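Local coordinates for protein kappa-carrageenase (Pseudoalteromonas carrageenovora, PDB 1DYP) that cuts the internal (1->4)-beta-D-linkages of kappa-carrageenans between D-galactose 4-sulfate and 3,6-anhydro-D-galactose, here as its isolated family 16 catalytic domain, at residues K30-E36 against V88-R92; L55-T59 against L229-L233; L127-D132 against I159-G164; V133-I138 against Y220-M225. The protein carries 1 engineered substitution. All coordinates share one frame; numbering follows the deposited sequence.

Contact 1 (K30-E36 against V88-R92); sequences KWNFQTE and VAKSR
W31 overlaps S91 with the benzo corner of its indole: CE3 lies 3.3 Å from S91 N, and CZ3 comes within 3.6 Å of S91 CB. These two residues are a non-hydrogen-bonded antiparallel pair and N32 and K90 the adjacent hydrogen-bonded one, so 31-32 is a two-residue strand laid along strand 75-95 of the beta-jellyroll. The register is fixed by reciprocal bonds, N32 N to K90 O at 2.8 Å and K90 N to N32 O at 3.0 Å. Farther along, F33 CE1 rests 3.7 Å from A89 CB. K90 keeps its CG opposite the backbone N (chi1 179°) and stays extended, a course that carries it past T35, whose CG2 is packed tightly at 3.4 Å from both CB and CD of K90. K90 NZ then forms a salt bridge with E36 OE1, the hydrogen bond within it weak, and both side chains also bond to Y120 OH. The amide of N32 turns toward the chain that follows it: OD1 accepts from Q34 N (158° at the hydrogen), an Asx turn that leads out of the strand. With an alanine here, Q34 N would probably lose its acceptor and the turn would be freer to shift. R92 N reaches K30 O, while NH2 of the same arginine bonds to A28 O; one face of its guanidinium group covers N32 CA, which stands 3.7 Å from that plane toward the rim.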
loop_
_atom_site.group_PDB
_atom_site.type_symbol
_atom_site.label_atom_id
_atom_site.label_comp_id
_atom_site.label_asym_id
_atom_site.label_seq_id
_atom_site.Cartn_x
_atom_site.Cartn_y
_atom_site.Cartn_z
ATOM N N LYS A 30 -13.912 -2.160 11.632
ATOM C CA LYS A 30 -12.542 -2.623 11.502
ATOM C C LYS A 30 -11.733 -1.786 10.522
ATOM O O LYS A 30 -10.564 -1.486 10.773
ATOM C CB LYS A 30 -12.550 -4.086 11.049
ATOM C CG LYS A 30 -11.178 -4.727 10.916
ATOM C CD LYS A 30 -11.301 -6.192 10.509
ATOM C CE LYS A 30 -11.962 -7.018 11.607
ATOM N NZ LYS A 30 -12.095 -8.450 11.221
ATOM N N TRP A 31 -12.362 -1.403 9.414
ATOM C CA TRP A 31 -11.680 -0.630 8.382
ATOM C C TRP A 31 -12.216 0.768 8.146
ATOM O O TRP A 31 -13.416 1.018 8.242
ATOM C CB TRP A 31 -11.743 -1.350 7.033
ATOM C CG TRP A 31 -11.332 -2.768 7.074
ATOM C CD1 TRP A 31 -12.141 -3.853 7.243
ATOM C CD2 TRP A 31 -9.995 -3.270 6.984
ATOM N NE1 TRP A 31 -11.390 -5.002 7.267
ATOM C CE2 TRP A 31 -10.069 -4.674 7.112
ATOM C CE3 TRP A 31 -8.740 -2.669 6.812
ATOM C CZ2 TRP A 31 -8.935 -5.490 7.072
ATOM C CZ3 TRP A 31 -7.611 -3.480 6.774
ATOM C CH2 TRP A 31 -7.717 -4.875 6.902
ATOM N N ASN A 32 -11.301 1.670 7.813
ATOM C CA ASN A 32 -11.659 3.037 7.469
ATOM C C ASN A 32 -11.638 2.990 5.941
ATOM O O ASN A 32 -10.575 2.830 5.334
ATOM C CB ASN A 32 -10.606 4.017 7.976
ATOM C CG ASN A 32 -10.974 5.456 7.690
ATOM O OD1 ASN A 32 -11.669 5.745 6.717
ATOM N ND2 ASN A 32 -10.499 6.367 8.528
ATOM N N PHE A 33 -12.811 3.103 5.325
ATOM C CA PHE A 33 -12.923 3.039 3.870
ATOM C C PHE A 33 -12.872 4.393 3.163
ATOM O O PHE A 33 -13.166 4.494 1.975
ATOM C CB PHE A 33 -14.209 2.303 3.485
ATOM C CG PHE A 33 -14.222 0.852 3.891
ATOM C CD1 PHE A 33 -13.431 -0.078 3.223
ATOM C CD2 PHE A 33 -15.029 0.416 4.935
ATOM C CE1 PHE A 33 -13.445 -1.425 3.591
ATOM C CE2 PHE A 33 -15.051 -0.928 5.311
ATOM C CZ PHE A 33 -14.259 -1.850 4.638
ATOM N N GLN A 34 -12.506 5.434 3.898
ATOM C CA GLN A 34 -12.393 6.765 3.315
ATOM C C GLN A 34 -11.441 7.556 4.196
ATOM O O GLN A 34 -11.855 8.386 5.004
ATOM C CB GLN A 34 -13.762 7.442 3.243
ATOM C CG GLN A 34 -13.753 8.738 2.446
ATOM C CD GLN A 34 -15.145 9.265 2.165
ATOM O OE1 GLN A 34 -15.930 8.640 1.447
ATOM N NE2 GLN A 34 -15.463 10.426 2.731
ATOM N N THR A 35 -10.155 7.269 4.032
ATOM C CA THR A 35 -9.096 7.895 4.809
ATOM C C THR A 35 -8.713 9.276 4.301
ATOM O O THR A 35 -9.338 9.814 3.387
ATOM C CB THR A 35 -7.831 7.028 4.787
ATOM O OG1 THR A 35 -7.287 7.017 3.461
ATOM C CG2 THR A 35 -8.165 5.600 5.203
ATOM N N GLU A 36 -7.674 9.841 4.906
ATOM C CA GLU A 36 -7.186 11.150 4.504
ATOM C C GLU A 36 -6.742 11.034 3.051
ATOM O O GLU A 36 -6.267 9.981 2.626
ATOM C CB GLU A 36 -6.018 11.584 5.402
ATOM C CG GLU A 36 -4.656 10.913 5.150
ATOM C CD GLU A 36 -4.570 9.447 5.571
ATOM O OE1 GLU A 36 -5.427 8.968 6.348
ATOM O OE2 GLU A 36 -3.612 8.771 5.131
ATOM N N VAL A 88 -10.105 2.482 -0.793
ATOM C CA VAL A 88 -9.124 2.154 0.227
ATOM C C VAL A 88 -9.790 1.489 1.425
ATOM O O VAL A 88 -10.970 1.718 1.709
ATOM C CB VAL A 88 -8.392 3.430 0.725
ATOM C CG1 VAL A 88 -9.405 4.421 1.288
ATOM C CG2 VAL A 88 -7.354 3.068 1.788
ATOM N N ALA A 89 -9.023 0.640 2.097
ATOM C CA ALA A 89 -9.461 -0.040 3.311
ATOM C C ALA A 89 -8.233 0.050 4.210
ATOM O O ALA A 89 -7.228 -0.618 3.970
ATOM C CB ALA A 89 -9.814 -1.496 3.025
ATOM N N LYS A 90 -8.310 0.904 5.226
ATOM C CA LYS A 90 -7.199 1.114 6.154
ATOM C C LYS A 90 -7.615 0.636 7.541
ATOM O O LYS A 90 -8.603 1.116 8.093
ATOM C CB LYS A 90 -6.854 2.604 6.193
ATOM C CG LYS A 90 -5.734 3.001 7.144
ATOM C CD LYS A 90 -5.656 4.523 7.218
ATOM C CE LYS A 90 -4.574 5.021 8.161
ATOM N NZ LYS A 90 -4.579 6.520 8.204
ATOM N N SER A 91 -6.865 -0.302 8.110
ATOM C CA SER A 91 -7.224 -0.816 9.426
ATOM C C SER A 91 -7.124 0.275 10.474
ATOM O O SER A 91 -6.198 1.086 10.457
ATOM C CB SER A 91 -6.329 -2.000 9.824
ATOM O OG SER A 91 -5.015 -1.586 10.166
ATOM N N ARG A 92 -8.091 0.304 11.382
ATOM C CA ARG A 92 -8.062 1.301 12.436
ATOM C C ARG A 92 -6.989 0.892 13.440
ATOM O O ARG A 92 -6.330 1.742 14.040
ATOM C CB ARG A 92 -9.435 1.411 13.098
ATOM C CG ARG A 92 -10.505 1.927 12.139
ATOM C CD ARG A 92 -11.857 2.072 12.815
ATOM N NE ARG A 92 -12.926 2.321 11.848
ATOM C CZ ARG A 92 -13.089 3.458 11.178
ATOM N NH1 ARG A 92 -12.253 4.470 11.363
ATOM N NH2 ARG A 92 -14.090 3.582 10.317
HETATM O O HOH W 1 -12.751 3.437 -0.432
#

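Contact 2 (L55-T59 against L229-L233); sequences LKLTT and LSQGL
Q231 reaches T59 by an extended chain with a turned amide. Its CG stands opposite the backbone N, and a final torsion of chi3 -81° points NE2 at T59 OG1. The resulting hydrogen bond is 2.9 Å long from NE2 to OG1 and nearly straight, 169° at the hydrogen, with the hydroxyl oxygen almost in the amide plane. The aliphatic part of the glutamine lies close too, CG being 3.4 Å from T59 OG1. L57 adopts another shape: its CG sits beside the backbone N and CD1 then lies anti to CA, which sends that methyl onto L229, 3.3 Å from the carbonyl O and 3.9 Å from CB. L55 adds a looser methyl contact, CD2 to L229 CD1 at 4.1 Å. The two strands run nearly parallel, at 17°, with axes 6.9 Å apart; within the beta-jellyroll, 55-59 is hydrogen-bonded by its backbone to strand 258-270 and to T49 and N47, and meets 229-233 through side chains. S86 of strand 75-95 tightens the polar end, its OG bonding to both T59 OG1 and Q231 O, while Q231 NE2 has a second, weak bond to T258 O. A leucine in place of Q231 has no amide donor, so T59 OG1 would probably be left to S86 and the strands lose their polar tie. The single amide-to-hydroxyl bond, which needs a set direction, probably fixes the register of T59 and Q231 more closely than methyl contacts do.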
loop_
_atom_site.group_PDB
_atom_site.type_symbol
_atom_site.label_atom_id
_atom_site.label_comp_id
_atom_site.label_asym_id
_atom_site.label_seq_id
_atom_site.Cartn_x
_atom_site.Cartn_y
_atom_site.Cartn_z
ATOM N N LEU A 55 -13.321 -8.113 -1.410
ATOM C CA LEU A 55 -13.358 -6.670 -1.264
ATOM C C LEU A 55 -12.915 -6.152 -2.624
ATOM O O LEU A 55 -11.909 -6.607 -3.168
ATOM C CB LEU A 55 -12.363 -6.198 -0.207
ATOM C CG LEU A 55 -12.074 -4.690 -0.209
ATOM C CD1 LEU A 55 -13.297 -3.936 0.296
ATOM C CD2 LEU A 55 -10.861 -4.391 0.661
ATOM N N LYS A 56 -13.677 -5.221 -3.179
ATOM C CA LYS A 56 -13.341 -4.640 -4.467
ATOM C C LYS A 56 -13.051 -3.163 -4.249
ATOM O O LYS A 56 -13.885 -2.442 -3.706
ATOM C CB LYS A 56 -14.509 -4.801 -5.448
ATOM C CG LYS A 56 -14.278 -4.138 -6.798
ATOM C CD LYS A 56 -15.455 -4.320 -7.754
ATOM C CE LYS A 56 -15.526 -5.731 -8.312
ATOM N NZ LYS A 56 -16.595 -5.865 -9.342
ATOM N N LEU A 57 -11.858 -2.730 -4.640
ATOM C CA LEU A 57 -11.470 -1.329 -4.514
ATOM C C LEU A 57 -11.407 -0.820 -5.944
ATOM O O LEU A 57 -10.574 -1.251 -6.745
ATOM C CB LEU A 57 -10.119 -1.210 -3.806
ATOM C CG LEU A 57 -10.148 -1.780 -2.381
ATOM C CD1 LEU A 57 -8.780 -1.642 -1.729
ATOM C CD2 LEU A 57 -11.203 -1.052 -1.561
ATOM N N THR A 58 -12.310 0.102 -6.253
ATOM C CA THR A 58 -12.448 0.626 -7.598
ATOM C C THR A 58 -11.935 2.033 -7.843
ATOM O O THR A 58 -12.132 2.928 -7.025
ATOM C CB THR A 58 -13.939 0.598 -8.005
ATOM O OG1 THR A 58 -14.442 -0.736 -7.870
ATOM C CG2 THR A 58 -14.126 1.076 -9.439
ATOM N N THR A 59 -11.263 2.212 -8.977
ATOM C CA THR A 59 -10.791 3.527 -9.382
ATOM C C THR A 59 -11.740 3.926 -10.502
ATOM O O THR A 59 -11.935 3.170 -11.459
ATOM C CB THR A 59 -9.356 3.499 -9.933
ATOM O OG1 THR A 59 -8.457 3.075 -8.904
ATOM C CG2 THR A 59 -8.944 4.891 -10.405
ATOM N N LEU A 229 -5.150 -1.577 2.202
ATOM C CA LEU A 229 -5.381 -2.135 0.876
ATOM C C LEU A 229 -5.933 -0.933 0.116
ATOM O O LEU A 229 -6.889 -0.296 0.561
ATOM C CB LEU A 229 -6.418 -3.259 0.930
ATOM C CG LEU A 229 -5.935 -4.553 1.595
ATOM C CD1 LEU A 229 -7.121 -5.382 2.067
ATOM C CD2 LEU A 229 -5.074 -5.332 0.610
ATOM N N SER A 230 -5.321 -0.590 -1.010
ATOM C CA SER A 230 -5.793 0.565 -1.758
ATOM C C SER A 230 -5.312 0.510 -3.187
ATOM O O SER A 230 -4.384 -0.221 -3.508
ATOM C CB SER A 230 -5.280 1.855 -1.112
ATOM O OG SER A 230 -3.862 1.905 -1.143
ATOM N N GLN A 231 -5.954 1.287 -4.047
ATOM C CA GLN A 231 -5.552 1.331 -5.441
ATOM C C GLN A 231 -5.252 2.776 -5.806
ATOM O O GLN A 231 -6.112 3.650 -5.693
ATOM C CB GLN A 231 -6.649 0.760 -6.338
ATOM C CG GLN A 231 -6.254 0.709 -7.800
ATOM C CD GLN A 231 -7.090 -0.268 -8.589
ATOM O OE1 GLN A 231 -6.842 -1.476 -8.564
ATOM N NE2 GLN A 231 -8.096 0.244 -9.287
ATOM N N GLY A 232 -4.017 3.024 -6.223
ATOM C CA GLY A 232 -3.626 4.373 -6.582
ATOM C C GLY A 232 -3.577 4.602 -8.078
ATOM O O GLY A 232 -3.621 3.660 -8.865
ATOM N N LEU A 233 -3.479 5.868 -8.464
ATOM C CA LEU A 233 -3.416 6.255 -9.866
ATOM C C LEU A 233 -1.950 6.345 -10.287
ATOM O O LEU A 233 -1.081 6.689 -9.477
ATOM C CB LEU A 233 -4.106 7.610 -10.054
ATOM C CG LEU A 233 -4.559 8.003 -11.458
ATOM C CD1 LEU A 233 -5.684 7.078 -11.935
ATOM C CD2 LEU A 233 -5.037 9.451 -11.431
#

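Contact 3 (L127-D132 against I159-G164); sequences LTKEGD and IVVKNG
The carboxylate of E130 turns the syn lone pairs of both oxygens to two successive backbone N-H groups: OE2 accepts from N163 N and OE1 from G164 N, each at 2.8 Å. The carboxylate of D132 is used differently, since K129 N approaches its OD2 from well above the plane. E130 can make this two-point grip because its chain bends at chi2 (65°), bringing the group back to the hairpin tip where N163 and G164 both have positive phi. Behind it, residues K129 to D132 form a type II beta turn, closed by D132 N to K129 O. G131 takes its third position at a phi of 86°, where a CB would be jammed against the preceding carbonyl oxygen. The turn docks on V161 through two backbone bonds, G131 N to V161 O at 2.9 Å and V161 N to D132 O at 2.8 Å, the latter in the carbonyl plane. V161 also wedges into the mouth of the turn, its CB only 3.1 Å from K129 O and its CG1 3.6 Å from T128 O. Water 2 donates to both T128 O and G164 O, bridging the two segments. In the jellyroll, strand 151-162 runs between strands 133-139 and 165-169; V160 packs on V133 of the first and M169 of the second, and the loop at 127-132 leads directly into strand 133-139.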
loop_
_atom_site.group_PDB
_atom_site.type_symbol
_atom_site.label_atom_id
_atom_site.label_comp_id
_atom_site.label_asym_id
_atom_site.label_seq_id
_atom_site.Cartn_x
_atom_site.Cartn_y
_atom_site.Cartn_z
ATOM N N LEU A 127 9.788 13.921 16.722
ATOM C CA LEU A 127 10.952 13.055 16.893
ATOM C C LEU A 127 12.083 13.655 16.071
ATOM O O LEU A 127 12.197 13.404 14.871
ATOM C CB LEU A 127 10.630 11.639 16.413
ATOM C CG LEU A 127 9.568 10.918 17.247
ATOM C CD1 LEU A 127 9.166 9.618 16.564
ATOM C CD2 LEU A 127 10.112 10.652 18.645
ATOM N N THR A 128 12.924 14.446 16.730
ATOM C CA THR A 128 14.015 15.139 16.057
ATOM C C THR A 128 15.433 14.692 16.391
ATOM O O THR A 128 16.391 15.247 15.851
ATOM C CB THR A 128 13.924 16.645 16.334
ATOM O OG1 THR A 128 14.014 16.870 17.747
ATOM C CG2 THR A 128 12.596 17.197 15.829
ATOM N N LYS A 129 15.581 13.710 17.275
ATOM C CA LYS A 129 16.915 13.240 17.635
ATOM C C LYS A 129 17.568 12.478 16.489
ATOM O O LYS A 129 16.886 11.903 15.640
ATOM C CB LYS A 129 16.853 12.344 18.875
ATOM C CG LYS A 129 16.447 13.076 20.148
ATOM C CD LYS A 129 16.524 12.153 21.361
ATOM C CE LYS A 129 17.960 11.775 21.708
ATOM N NZ LYS A 129 18.732 12.922 22.273
ATOM N N GLU A 130 18.895 12.494 16.460
ATOM C CA GLU A 130 19.645 11.798 15.422
ATOM C C GLU A 130 19.194 10.343 15.373
ATOM O O GLU A 130 19.140 9.673 16.401
ATOM C CB GLU A 130 21.142 11.856 15.734
ATOM C CG GLU A 130 22.043 11.373 14.609
ATOM C CD GLU A 130 21.956 12.250 13.375
ATOM O OE1 GLU A 130 21.456 13.392 13.486
ATOM O OE2 GLU A 130 22.396 11.806 12.292
ATOM N N GLY A 131 18.863 9.858 14.181
ATOM C CA GLY A 131 18.438 8.477 14.051
ATOM C C GLY A 131 16.961 8.242 14.305
ATOM O O GLY A 131 16.464 7.138 14.084
ATOM N N ASP A 132 16.259 9.263 14.783
ATOM C CA ASP A 132 14.828 9.132 15.041
ATOM C C ASP A 132 14.081 8.863 13.741
ATOM O O ASP A 132 14.386 9.455 12.706
ATOM C CB ASP A 132 14.265 10.410 15.665
ATOM C CG ASP A 132 14.307 10.396 17.181
ATOM O OD1 ASP A 132 14.769 9.399 17.775
ATOM O OD2 ASP A 132 13.865 11.397 17.778
ATOM N N ILE A 159 11.043 8.178 6.994
ATOM C CA ILE A 159 11.638 9.474 7.268
ATOM C C ILE A 159 12.502 9.231 8.495
ATOM O O ILE A 159 12.003 8.806 9.540
ATOM C CB ILE A 159 10.601 10.551 7.623
ATOM C CG1 ILE A 159 9.727 10.867 6.410
ATOM C CG2 ILE A 159 11.326 11.816 8.097
ATOM C CD1 ILE A 159 8.610 11.850 6.707
ATOM N N VAL A 160 13.798 9.480 8.366
ATOM C CA VAL A 160 14.711 9.287 9.480
ATOM C C VAL A 160 15.605 10.511 9.612
ATOM O O VAL A 160 15.977 11.130 8.617
ATOM C CB VAL A 160 15.579 8.014 9.287
ATOM C CG1 VAL A 160 16.434 8.142 8.036
ATOM C CG2 VAL A 160 16.451 7.783 10.512
ATOM N N VAL A 161 15.934 10.866 10.846
ATOM C CA VAL A 161 16.780 12.023 11.095
ATOM C C VAL A 161 18.245 11.717 10.786
ATOM O O VAL A 161 18.852 10.842 11.404
ATOM C CB VAL A 161 16.653 12.490 12.562
ATOM C CG1 VAL A 161 17.599 13.651 12.828
ATOM C CG2 VAL A 161 15.219 12.904 12.849
ATOM N N LYS A 162 18.794 12.441 9.816
ATOM C CA LYS A 162 20.189 12.292 9.407
ATOM C C LYS A 162 20.861 13.652 9.531
ATOM O O LYS A 162 20.409 14.628 8.931
ATOM C CB LYS A 162 20.288 11.831 7.952
ATOM C CG LYS A 162 19.817 10.419 7.676
ATOM C CD LYS A 162 20.044 10.100 6.205
ATOM C CE LYS A 162 19.659 8.675 5.853
ATOM N NZ LYS A 162 19.922 8.396 4.413
ATOM N N ASN A 163 21.944 13.709 10.300
ATOM C CA ASN A 163 22.660 14.960 10.509
ATOM C C ASN A 163 21.693 16.022 11.014
ATOM O O ASN A 163 21.728 17.175 10.575
ATOM C CB ASN A 163 23.315 15.433 9.209
ATOM C CG ASN A 163 24.357 14.465 8.698
ATOM O OD1 ASN A 163 25.223 14.010 9.451
ATOM N ND2 ASN A 163 24.288 14.148 7.411
ATOM N N GLY A 164 20.818 15.613 11.927
ATOM C CA GLY A 164 19.850 16.527 12.503
ATOM C C GLY A 164 18.724 16.949 11.581
ATOM O O GLY A 164 17.930 17.822 11.930
HETATM O O HOH W 2 15.742 16.771 13.513
#

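Contact 4 (V133-I138 against Y220-M225); sequences VQYSEI and YWHRQM
Y220 meets V133 at about a right angle, its CD1 3.7 Å from V133 CG2, and its carbonyl O accepts from S136 OG at 2.7 Å. W221 follows, with Y220 CB above the centre of one indole face. The edge of that ring carries E137 N in its plane, 3.4 Å from CD1; NE1 bonds to H157 O, and CB packs on I138 CD1. The strand thus covered is the catalytic one of the family 16 jellyroll: a classic beta bulge at Q134 and Y135, both facing I159, precedes the nucleophile E137, whose OE1 accepts from Y135 OH, and D139 and E142 come next in the same active-site sequence. R223 bends at chi3 (60°) after its CD has passed S136 OG at 3.4 Å. This bend lays one face of the guanidinium on Q134 O, 3.4 Å above the plane, while water 3 sits at the edge, accepting from NH1 and donating to V133 O. NE and NH2 bond to S121 OG and T122 O, so polar partners grip the group round its rim. M225, a selenomethionine in this crystal, places SE 3.7 Å from S136 O and curls at chi3 to set CE 3.7 Å from I138 CD1.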
loop_
_atom_site.group_PDB
_atom_site.type_symbol
_atom_site.label_atom_id
_atom_site.label_comp_id
_atom_site.label_asym_id
_atom_site.label_seq_id
_atom_site.Cartn_x
_atom_site.Cartn_y
_atom_site.Cartn_z
ATOM N N VAL A 133 13.101 7.970 13.808
ATOM C CA VAL A 133 12.285 7.638 12.649
ATOM C C VAL A 133 10.923 8.286 12.862
ATOM O O VAL A 133 10.210 7.957 13.812
ATOM C CB VAL A 133 12.117 6.115 12.499
ATOM C CG1 VAL A 133 11.141 5.806 11.375
ATOM C CG2 VAL A 133 13.473 5.472 12.215
ATOM N N GLN A 134 10.572 9.215 11.979
ATOM C CA GLN A 134 9.308 9.934 12.082
ATOM C C GLN A 134 8.180 9.264 11.317
ATOM O O GLN A 134 7.008 9.541 11.563
ATOM C CB GLN A 134 9.457 11.358 11.543
ATOM C CG GLN A 134 10.634 12.140 12.090
ATOM C CD GLN A 134 10.588 13.604 11.688
ATOM O OE1 GLN A 134 10.047 13.958 10.640
ATOM N NE2 GLN A 134 11.165 14.465 12.519
ATOM N N TYR A 135 8.538 8.394 10.380
ATOM C CA TYR A 135 7.546 7.722 9.550
ATOM C C TYR A 135 8.055 6.375 9.063
ATOM O O TYR A 135 9.202 6.259 8.634
ATOM C CB TYR A 135 7.220 8.612 8.344
ATOM C CG TYR A 135 6.297 7.990 7.319
ATOM C CD1 TYR A 135 4.944 7.796 7.599
ATOM C CD2 TYR A 135 6.774 7.603 6.067
ATOM C CE1 TYR A 135 4.087 7.234 6.654
ATOM C CE2 TYR A 135 5.924 7.037 5.113
ATOM C CZ TYR A 135 4.583 6.857 5.415
ATOM O OH TYR A 135 3.732 6.305 4.486
ATOM N N SER A 136 7.196 5.362 9.136
ATOM C CA SER A 136 7.537 4.016 8.682
ATOM C C SER A 136 6.450 3.507 7.745
ATOM O O SER A 136 5.261 3.606 8.048
ATOM C CB SER A 136 7.650 3.049 9.864
ATOM O OG SER A 136 8.681 3.421 10.759
ATOM N N GLU A 137 6.864 2.954 6.611
ATOM C CA GLU A 137 5.925 2.412 5.639
ATOM C C GLU A 137 6.488 1.142 5.030
ATOM O O GLU A 137 7.603 1.138 4.508
ATOM C CB GLU A 137 5.665 3.422 4.516
ATOM C CG GLU A 137 4.717 2.916 3.428
ATOM C CD GLU A 137 4.640 3.855 2.237
ATOM O OE1 GLU A 137 4.821 5.074 2.431
ATOM O OE2 GLU A 137 4.386 3.382 1.108
ATOM N N ILE A 138 5.727 0.059 5.120
ATOM C CA ILE A 138 6.141 -1.206 4.528
ATOM C C ILE A 138 5.136 -1.529 3.435
ATOM O O ILE A 138 3.939 -1.645 3.691
ATOM C CB ILE A 138 6.155 -2.363 5.549
ATOM C CG1 ILE A 138 7.197 -2.093 6.636
ATOM C CG2 ILE A 138 6.485 -3.673 4.825
ATOM C CD1 ILE A 138 7.301 -3.188 7.695
ATOM N N TYR A 220 14.358 0.998 9.826
ATOM C CA TYR A 220 13.446 2.087 10.157
ATOM C C TYR A 220 11.961 1.751 10.120
ATOM O O TYR A 220 11.140 2.632 9.879
ATOM C CB TYR A 220 13.698 3.244 9.188
ATOM C CG TYR A 220 15.162 3.525 8.942
ATOM C CD1 TYR A 220 15.995 3.926 9.982
ATOM C CD2 TYR A 220 15.719 3.381 7.669
ATOM C CE1 TYR A 220 17.344 4.179 9.766
ATOM C CE2 TYR A 220 17.072 3.633 7.443
ATOM C CZ TYR A 220 17.877 4.032 8.498
ATOM O OH TYR A 220 19.213 4.294 8.293
ATOM N N TRP A 221 11.607 0.498 10.377
ATOM C CA TRP A 221 10.205 0.113 10.322
ATOM C C TRP A 221 9.716 -0.572 11.594
ATOM O O TRP A 221 9.251 -1.713 11.573
ATOM C CB TRP A 221 9.991 -0.753 9.074
ATOM C CG TRP A 221 10.371 0.019 7.841
ATOM C CD1 TRP A 221 9.595 0.926 7.176
ATOM C CD2 TRP A 221 11.674 0.098 7.244
ATOM N NE1 TRP A 221 10.335 1.576 6.216
ATOM C CE2 TRP A 221 11.614 1.087 6.237
ATOM C CE3 TRP A 221 12.888 -0.567 7.468
ATOM C CZ2 TRP A 221 12.723 1.431 5.456
ATOM C CZ3 TRP A 221 13.992 -0.226 6.689
ATOM C CH2 TRP A 221 13.900 0.766 5.696
ATOM N N HIS A 222 9.823 0.149 12.708
ATOM C CA HIS A 222 9.394 -0.368 14.003
ATOM C C HIS A 222 8.213 0.422 14.563
ATOM O O HIS A 222 7.708 0.118 15.647
ATOM C CB HIS A 222 10.552 -0.332 15.005
ATOM C CG HIS A 222 11.775 -1.059 14.541
ATOM N ND1 HIS A 222 12.803 -0.432 13.871
ATOM C CD2 HIS A 222 12.121 -2.365 14.624
ATOM C CE1 HIS A 222 13.729 -1.321 13.561
ATOM N NE2 HIS A 222 13.340 -2.502 14.004
ATOM N N ARG A 223 7.778 1.440 13.828
ATOM C CA ARG A 223 6.649 2.252 14.261
ATOM C C ARG A 223 5.336 1.504 14.078
ATOM O O ARG A 223 5.277 0.491 13.380
ATOM C CB ARG A 223 6.593 3.563 13.470
ATOM C CG ARG A 223 7.666 4.566 13.851
ATOM C CD ARG A 223 7.606 5.802 12.971
ATOM N NE ARG A 223 6.328 6.504 13.072
ATOM C CZ ARG A 223 5.940 7.225 14.119
ATOM N NH1 ARG A 223 6.730 7.350 15.178
ATOM N NH2 ARG A 223 4.761 7.834 14.101
ATOM N N GLN A 224 4.290 2.009 14.725
ATOM C CA GLN A 224 2.959 1.428 14.630
ATOM C C GLN A 224 2.394 1.809 13.270
ATOM O O GLN A 224 2.321 2.993 12.932
ATOM C CB GLN A 224 2.070 1.986 15.740
ATOM C CG GLN A 224 2.416 1.477 17.125
ATOM C CD GLN A 224 2.151 -0.004 17.263
ATOM O OE1 GLN A 224 1.073 -0.485 16.908
ATOM N NE2 GLN A 224 3.129 -0.739 17.776
HETATM N N MSE A 225 1.987 0.811 12.496
HETATM C CA MSE A 225 1.469 1.063 11.159
HETATM C C MSE A 225 0.086 0.472 10.926
HETATM O O MSE A 225 -0.230 -0.609 11.421
HETATM C CB MSE A 225 2.452 0.502 10.128
HETATM C CG MSE A 225 3.866 1.053 10.288
HETATM SE SE MSE A 225 5.206 0.137 9.227
HETATM C CE MSE A 225 5.560 -1.320 10.439
HETATM O O HOH W 3 9.370 6.385 15.856
#

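How the contacts relate
The four contacts fall into two touching pairs. Contacts 1 and 2, with centres 12 Å apart, meet where A89 N lies 2.8 Å from L229 O, a probable hydrogen bond between strands 75-95 and 225-233. Contacts 3 and 4, 13 Å apart between centres, join through L127 O and Q134 NE2 at 2.8 Å and I159 O and Q134 N at 2.9 Å, both probable hydrogen bonds. Contacts 2 and 3 lie on opposite sides of the chain's centre, about 33 Å between centres. Contact 4 holds the nucleophile E137, whose side chain is about 5 Å from a bound cadmium ion. The side chains of E36 in contact 1 and I159 in contact 3 lie about 10 Å and 9 Å from that of E137.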